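Local coordinates for protein death domain of pelle (Drosophila melanogaster, PDB 1D2Z) that acts as a serine/threonine kinase in Toll receptor signalling that sets embryonic dorsoventral polarity, its death domain pairing with that of Tube, at residues 24-29 and 60-66. Residues are numbered along the deposited sequence; the frame is centred on the assembly and turned at random.
Sequences LCAHLD and SASNEFL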
# COMPACT_ATOMS: atom_id res chain seq x y z
N LEU A 24 15.75 -14.27 -7.38
CA LEU A 24 14.51 -14.77 -6.83
C LEU A 24 13.40 -14.85 -7.87
O LEU A 24 12.79 -15.91 -8.05
CB LEU A 24 14.06 -13.91 -5.64
CG LEU A 24 12.80 -14.35 -4.89
CD1 LEU A 24 12.96 -15.76 -4.31
CD2 LEU A 24 12.51 -13.34 -3.79
N CYS A 25 13.17 -13.74 -8.58
CA CYS A 25 12.11 -13.71 -9.58
C CYS A 25 12.37 -14.66 -10.74
O CYS A 25 11.44 -15.33 -11.21
CB CYS A 25 11.84 -12.28 -10.05
SG CYS A 25 11.16 -11.26 -8.73
N ALA A 26 13.62 -14.75 -11.19
CA ALA A 26 13.95 -15.67 -12.28
C ALA A 26 13.62 -17.11 -11.84
O ALA A 26 13.06 -17.89 -12.60
CB ALA A 26 15.44 -15.55 -12.65
N HIS A 27 13.94 -17.42 -10.59
CA HIS A 27 13.68 -18.74 -10.02
C HIS A 27 12.18 -19.04 -9.91
O HIS A 27 11.72 -20.09 -10.35
CB HIS A 27 14.35 -18.86 -8.65
CG HIS A 27 13.93 -20.07 -7.87
ND1 HIS A 27 14.18 -21.36 -8.30
CD2 HIS A 27 13.27 -20.18 -6.70
CE1 HIS A 27 13.69 -22.21 -7.42
NE2 HIS A 27 13.13 -21.52 -6.43
N LEU A 28 11.43 -18.10 -9.34
CA LEU A 28 9.99 -18.26 -9.17
C LEU A 28 9.26 -18.32 -10.52
O LEU A 28 8.25 -19.02 -10.66
CB LEU A 28 9.44 -17.12 -8.30
CG LEU A 28 9.98 -17.04 -6.87
CD1 LEU A 28 9.49 -15.74 -6.23
CD2 LEU A 28 9.53 -18.25 -6.04
N ASP A 29 9.78 -17.60 -11.51
CA ASP A 29 9.16 -17.60 -12.84
C ASP A 29 9.38 -18.94 -13.53
O ASP A 29 8.50 -19.43 -14.22
CB ASP A 29 9.72 -16.48 -13.71
CG ASP A 29 9.26 -15.11 -13.26
OD1 ASP A 29 8.34 -15.02 -12.42
OD2 ASP A 29 9.83 -14.12 -13.75
N SER A 60 8.30 -10.32 -15.92
CA SER A 60 8.33 -11.28 -14.83
C SER A 60 7.04 -11.28 -14.01
O SER A 60 6.65 -10.25 -13.44
CB SER A 60 9.52 -11.00 -13.91
OG SER A 60 9.42 -11.76 -12.72
N ALA A 61 6.41 -12.44 -13.94
CA ALA A 61 5.17 -12.59 -13.19
C ALA A 61 5.41 -12.46 -11.69
O ALA A 61 4.65 -11.80 -10.98
CB ALA A 61 4.51 -13.93 -13.51
N SER A 62 6.50 -13.06 -11.20
CA SER A 62 6.79 -13.01 -9.78
C SER A 62 7.22 -11.61 -9.35
O SER A 62 6.90 -11.19 -8.24
CB SER A 62 7.85 -14.04 -9.40
OG SER A 62 9.09 -13.71 -9.99
N ASN A 63 7.93 -10.89 -10.21
CA ASN A 63 8.34 -9.53 -9.87
C ASN A 63 7.09 -8.66 -9.69
O ASN A 63 7.04 -7.81 -8.80
CB ASN A 63 9.23 -8.93 -10.96
CG ASN A 63 9.65 -7.51 -10.64
OD1 ASN A 63 10.27 -7.26 -9.60
ND2 ASN A 63 9.30 -6.57 -11.51
N GLU A 64 6.10 -8.88 -10.54
CA GLU A 64 4.85 -8.13 -10.47
C GLU A 64 4.13 -8.48 -9.17
O GLU A 64 3.53 -7.62 -8.53
CB GLU A 64 3.96 -8.42 -11.68
CG GLU A 64 2.77 -7.47 -11.81
CD GLU A 64 3.18 -6.00 -11.87
OE1 GLU A 64 4.25 -5.69 -12.43
OE2 GLU A 64 2.43 -5.16 -11.34
N PHE A 65 4.18 -9.76 -8.79
CA PHE A 65 3.57 -10.19 -7.54
C PHE A 65 4.25 -9.43 -6.38
O PHE A 65 3.58 -8.93 -5.48
CB PHE A 65 3.71 -11.71 -7.33
CG PHE A 65 3.35 -12.17 -5.94
CD1 PHE A 65 2.02 -12.34 -5.58
CD2 PHE A 65 4.34 -12.38 -4.98
CE1 PHE A 65 1.67 -12.70 -4.27
CE2 PHE A 65 4.01 -12.75 -3.68
CZ PHE A 65 2.67 -12.91 -3.32
N LEU A 66 5.59 -9.35 -6.42
CA LEU A 66 6.30 -8.63 -5.36
C LEU A 66 5.94 -7.14 -5.38
O LEU A 66 5.85 -6.52 -4.33
CB LEU A 66 7.82 -8.79 -5.50
CG LEU A 66 8.42 -10.18 -5.25
CD1 LEU A 66 9.94 -10.11 -5.40
CD2 LEU A 66 8.04 -10.67 -3.87
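Asp29 presents both carboxylate oxygens to the start of helix 61-73, where Ser60 occupies the N-cap; the contact joins helix 18-31 to that N-terminus inside the six-helix bundle of the Pelle death domain. The short segment axes approach to 8.4 Å at 119°, and Cys25 faces Ser62 where the backbones come closest. Asp29 OD2 accepts from Ser60 OG at 2.6 Å, while its OD1 accepts from Ser62 N at 3.0 Å with an N-H...O angle of 156°; each oxygen uses its syn lone pair, the one on the side of the other oxygen. Ser60 OG has a second task. A chi1 of 169° swings this hydroxyl away from the Ser60 nitrogen to a point where it meets both Asp29 OD2 and the Asn63 N-H; Ser60 OG receives Asn63 N at 3.0 Å, the capping bond of the helix, so it donates to the carboxylate and accepts from the first turn. Two backbone N-H groups of that turn are thus satisfied by side chains, and the negative carboxylate is probably stabilised by the helix N-terminus. The single proton of Ser62 OG is less certain, since Asp29 OD1 at 2.9 Å and Cys25 O, which already accepts from Asp29 N within its helix, both lie within its range. Replacing Asp29 with an alanine would probably leave Ser62 N without its side-chain acceptor and the Ser60 hydroxyl proton without its carboxylate mate. Beside this polar cluster, Leu28 CB packs on Ser62 CB, and Leu28 and Leu24 also touch Ala92 of helix 90-95. Asn63 OD1 is satisfied by a hydrogen bond from Arg21 NE, while its backbone borders the thiol: Cys25 SG lies 3.5 Å from Asn63 CA and 3.7 Å from Leu66 CD1.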